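Local structure of SAHS1 (Ramazzottius varieornatus, 5XNA) at residues 11-16 with 40-45. The protein acts as a secreted, heat-soluble molecular shield that helps tardigrades survive desiccation, and has a lipid-binding fold of the fatty-acid-binding-protein type. Sequence-based numbering, arbitrary orientation.
With MG (magnesium ion), chain E; SHV (heptanoic acid), chain O; EDO (1,2-ethanediol), chain F.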
ATOM      1  N   LYS A  11      -6.084 -21.917  10.099  1.00 23.64           N
ATOM      2  CA  LYS A  11      -7.528 -21.800   9.904  1.00 24.12           C
ATOM      3  C   LYS A  11      -8.064 -20.736  10.848  1.00 24.95           C
ATOM      4  O   LYS A  11      -8.000 -20.899  12.072  1.00 28.66           O
ATOM      5  CB  LYS A  11      -8.237 -23.134  10.163  1.00 23.98           C
ATOM      6  CG  LYS A  11      -7.674 -24.294   9.368  1.00 38.09           C
ATOM      7  CD  LYS A  11      -8.387 -25.602   9.723  1.00 40.57           C
ATOM      8  CE  LYS A  11      -7.941 -26.743   8.828  1.00 48.59           C
ATOM      9  NZ  LYS A  11      -6.472 -26.978   8.887  1.00 54.69           N
ATOM     10  N   TRP A  12      -8.596 -19.658  10.277  1.00 24.10           N
ATOM     11  CA  TRP A  12      -9.026 -18.480  11.022  1.00 18.97           C
ATOM     12  C   TRP A  12     -10.527 -18.301  10.869  1.00 23.92           C
ATOM     13  O   TRP A  12     -11.081 -18.553   9.796  1.00 25.09           O
ATOM     14  CB  TRP A  12      -8.298 -17.221  10.518  1.00 18.23           C
ATOM     15  CG  TRP A  12      -6.828 -17.366  10.539  1.00 19.89           C
ATOM     16  CD1 TRP A  12      -6.016 -17.670   9.485  1.00 22.41           C
ATOM     17  CD2 TRP A  12      -5.970 -17.188  11.671  1.00 23.72           C
ATOM     18  NE1 TRP A  12      -4.706 -17.717   9.895  1.00 20.74           N
ATOM     19  CE2 TRP A  12      -4.652 -17.423  11.235  1.00 26.33           C
ATOM     20  CE3 TRP A  12      -6.195 -16.869  13.017  1.00 25.43           C
ATOM     21  CZ2 TRP A  12      -3.553 -17.331  12.091  1.00 26.18           C
ATOM     22  CZ3 TRP A  12      -5.103 -16.781  13.868  1.00 30.74           C
ATOM     23  CH2 TRP A  12      -3.800 -17.012  13.400  1.00 22.33           C
ATOM     24  N   GLU A  13     -11.174 -17.830  11.925  1.00 21.03           N
ATOM     25  CA  GLU A  13     -12.626 -17.716  11.978  1.00 18.57           C
ATOM     26  C   GLU A  13     -13.001 -16.351  12.530  1.00 20.68           C
ATOM     27  O   GLU A  13     -12.401 -15.895  13.509  1.00 23.23           O
ATOM     28  CB  GLU A  13     -13.209 -18.834  12.852  1.00 26.37           C
ATOM     29  CG  GLU A  13     -14.666 -18.704  13.196  1.00 34.48           C
ATOM     30  CD  GLU A  13     -15.141 -19.890  14.005  1.00 43.87           C
ATOM     31  OE1 GLU A  13     -16.324 -19.912  14.387  1.00 42.04           O
ATOM     32  OE2 GLU A  13     -14.319 -20.806  14.239  1.00 40.90           O
ATOM     33  N   SER A  14     -13.974 -15.692  11.902  1.00 18.87           N
ATOM     34  CA  SER A  14     -14.282 -14.321  12.298  1.00 19.57           C
ATOM     35  C   SER A  14     -14.913 -14.285  13.689  1.00 28.11           C
ATOM     36  O   SER A  14     -15.514 -15.257  14.153  1.00 25.35           O
ATOM     37  CB  SER A  14     -15.193 -13.638  11.278  1.00 19.83           C
ATOM     38  OG  SER A  14     -16.430 -14.313  11.125  1.00 20.60           O
ATOM     39  N   THR A  15     -14.756 -13.143  14.360  1.00 23.23           N
ATOM     40  CA  THR A  15     -15.300 -12.945  15.695  1.00 28.54           C
ATOM     41  C   THR A  15     -16.410 -11.896  15.640  1.00 30.87           C
ATOM     42  O   THR A  15     -16.865 -11.488  14.563  1.00 31.20           O
ATOM     43  CB  THR A  15     -14.183 -12.529  16.660  1.00 26.72           C
ATOM     44  OG1 THR A  15     -13.685 -11.238  16.282  1.00 26.08           O
ATOM     45  CG2 THR A  15     -13.038 -13.533  16.630  1.00 31.10           C
ATOM     46  N   ASP A  16     -16.859 -11.458  16.815  0.55 32.17           N
ATOM     47  CA  ASP A  16     -17.754 -10.312  16.885  0.55 31.55           C
ATOM     48  C   ASP A  16     -17.024  -8.982  16.739  0.55 32.70           C
ATOM     49  O   ASP A  16     -17.679  -7.954  16.537  0.55 38.89           O
ATOM     50  CB  ASP A  16     -18.528 -10.322  18.209  0.55 39.40           C
ATOM     51  CG  ASP A  16     -19.524 -11.462  18.294  0.55 38.39           C
ATOM     52  OD1 ASP A  16     -20.064 -11.860  17.242  0.55 39.42           O
ATOM     53  OD2 ASP A  16     -19.770 -11.952  19.416  0.55 43.56           O
ATOM     54  N   LYS A  40     -20.340 -14.881   9.525  1.00 19.84           N
ATOM     55  CA  LYS A  40     -19.252 -15.786   9.868  1.00 20.96           C
ATOM     56  C   LYS A  40     -18.402 -16.057   8.637  1.00 21.38           C
ATOM     57  O   LYS A  40     -18.916 -16.469   7.594  1.00 21.71           O
ATOM     58  CB  LYS A  40     -19.824 -17.087  10.439  1.00 19.46           C
ATOM     59  CG  LYS A  40     -18.810 -18.155  10.813  1.00 27.41           C
ATOM     60  CD  LYS A  40     -17.893 -17.738  11.973  1.00 34.04           C
ATOM     61  CE  LYS A  40     -18.676 -17.227  13.169  1.00 34.67           C
ATOM     62  NZ  LYS A  40     -17.795 -17.048  14.357  1.00 44.27           N
ATOM     63  N   THR A  41     -17.106 -15.799   8.758  1.00 19.57           N
ATOM     64  CA  THR A  41     -16.177 -15.819   7.639  1.00 20.66           C
ATOM     65  C   THR A  41     -14.951 -16.611   8.062  1.00 21.53           C
ATOM     66  O   THR A  41     -14.494 -16.483   9.199  1.00 20.87           O
ATOM     67  CB  THR A  41     -15.779 -14.380   7.220  1.00 20.38           C
ATOM     68  OG1 THR A  41     -16.948 -13.663   6.801  1.00 20.85           O
ATOM     69  CG2 THR A  41     -14.739 -14.382   6.069  1.00 18.31           C
ATOM     70  N   PHE A  42     -14.437 -17.446   7.163  1.00 19.23           N
ATOM     71  CA  PHE A  42     -13.250 -18.237   7.446  1.00 18.93           C
ATOM     72  C   PHE A  42     -12.165 -17.891   6.445  1.00 22.87           C
ATOM     73  O   PHE A  42     -12.431 -17.745   5.246  1.00 19.93           O
ATOM     74  CB  PHE A  42     -13.523 -19.741   7.389  1.00 19.44           C
ATOM     75  CG  PHE A  42     -14.580 -20.201   8.350  1.00 22.17           C
ATOM     76  CD1 PHE A  42     -15.916 -20.124   8.007  1.00 21.70           C
ATOM     77  CD2 PHE A  42     -14.233 -20.722   9.586  1.00 25.23           C
ATOM     78  CE1 PHE A  42     -16.904 -20.548   8.886  1.00 31.09           C
ATOM     79  CE2 PHE A  42     -15.211 -21.142  10.467  1.00 27.29           C
ATOM     80  CZ  PHE A  42     -16.553 -21.054  10.112  1.00 28.82           C
ATOM     81  N   HIS A  43     -10.944 -17.746   6.949  1.00 19.38           N
ATOM     82  CA  HIS A  43      -9.754 -17.648   6.118  1.00 20.66           C
ATOM     83  C   HIS A  43      -8.876 -18.840   6.459  1.00 22.97           C
ATOM     84  O   HIS A  43      -8.498 -19.018   7.620  1.00 20.42           O
ATOM     85  CB  HIS A  43      -8.980 -16.343   6.365  1.00 15.98           C
ATOM     86  CG  HIS A  43      -9.645 -15.123   5.814  1.00 18.70           C
ATOM     87  ND1 HIS A  43      -9.486 -14.715   4.509  1.00 19.70           N
ATOM     88  CD2 HIS A  43     -10.459 -14.211   6.395  1.00 23.34           C
ATOM     89  CE1 HIS A  43     -10.185 -13.611   4.302  1.00 21.84           C
ATOM     90  NE2 HIS A  43     -10.779 -13.282   5.435  1.00 24.94           N
ATOM     91  N   LYS A  44      -8.566 -19.661   5.460  0.68 16.11           N
ATOM     92  CA  LYS A  44      -7.636 -20.770   5.632  0.68 14.46           C
ATOM     93  C   LYS A  44      -6.465 -20.528   4.697  0.68 17.31           C
ATOM     94  O   LYS A  44      -6.658 -20.334   3.492  0.68 16.94           O
ATOM     95  CB  LYS A  44      -8.309 -22.121   5.349  0.68 19.03           C
ATOM     96  CG  LYS A  44      -9.470 -22.413   6.291  0.68 20.77           C
ATOM     97  CD  LYS A  44     -10.149 -23.756   5.992  0.68 22.60           C
ATOM     98  CE  LYS A  44     -11.389 -23.913   6.856  0.68 31.63           C
ATOM     99  NZ  LYS A  44     -12.195 -25.113   6.496  0.68 37.72           N
ATOM    100  N   ILE A  45      -5.260 -20.490   5.256  1.00 15.83           N
ATOM    101  CA  ILE A  45      -4.056 -20.222   4.488  1.00 12.63           C
ATOM    102  C   ILE A  45      -3.049 -21.313   4.798  1.00 17.22           C
ATOM    103  O   ILE A  45      -2.717 -21.542   5.969  1.00 21.05           O
ATOM    104  CB  ILE A  45      -3.466 -18.841   4.807  1.00 16.32           C
ATOM    105  CG1 ILE A  45      -4.529 -17.758   4.588  1.00 18.18           C
ATOM    106  CG2 ILE A  45      -2.248 -18.600   3.952  1.00 18.37           C
ATOM    107  CD1 ILE A  45      -4.127 -16.341   5.068  1.00 25.89           C
TER
HETATM  108 MG    MG E 203     -12.005 -11.668   6.012  1.00 24.87          MG
HETATM  109  C1  SHV O 213     -13.581 -10.961   4.368  1.00 45.30           C
HETATM  110  O1  SHV O 213     -12.495 -11.205   3.780  1.00 43.89           O
HETATM  111  O2  SHV O 213     -13.560 -10.421   5.506  1.00 47.23           O
HETATM  112  C2  SHV O 213     -14.909 -11.320   3.700  1.00 49.01           C
HETATM  113  C3  SHV O 213     -15.514 -10.082   3.036  1.00 55.14           C
HETATM  114  C4  SHV O 213     -14.888  -9.884   1.657  1.00 53.91           C
HETATM  115  C5  SHV O 213     -15.355  -8.559   1.055  1.00 51.94           C
HETATM  116  C6  SHV O 213     -14.159  -7.836   0.435  1.00 52.14           C
HETATM  117  C7  SHV O 213     -14.560  -7.154  -0.871  1.00 49.28           C
HETATM  118  C1  EDO F 204     -17.655 -15.112  17.636  0.55 42.79           C
HETATM  119  O1  EDO F 204     -17.527 -16.464  17.175  0.55 41.67           O
HETATM  120  C2  EDO F 204     -16.606 -14.814  18.704  0.55 36.45           C
HETATM  121  O2  EDO F 204     -16.760 -13.469  19.179  0.55 37.53           O
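Glu13 lays its extended side chain alongside the Phe42 ring, Glu13 CG 3.7 Å from Phe42 CE2, with carboxylate and ring planes 42° apart. Lys40 crosses the same chain: bends at chi2 (65°) and chi3 (51°) bring its ammonium over to the other strand. There Lys40 NZ forms a salt bridge with Glu13 OE1 on the anti side (3.2 Å) and a hydrogen bond to Ser14 O (2.9 Å). A methionine in place of Lys40 would probably leave OE1 without its charged mate and Ser14 O without this donor, although Lys135 would still pair with OE2. Ser14 meets Thr41 twice: its backbone N donates to Thr41 O, and Ser14 OG accepts the Thr41 N-H (2.9 Å). Trp12 and His43 form a hydrogen-bonded antiparallel pair, Trp12 N to His43 O being 2.7 Å. Their side chains share the opposite face from Glu13 and Phe42, and there His43 NE2 binds magnesium at 2.1 Å; His43 ND1 is hydrogen-bonded to His54. Tyr134 OH and both heptanoate oxygens also bind the ion, consistent with the internal ligand site of a fatty-acid-binding-protein-like barrel. Strand 10-19 lies between 42-47 and 128-136, 52-58 flanks 42-47, and helices 21-27 and 32-35 lie in the connection.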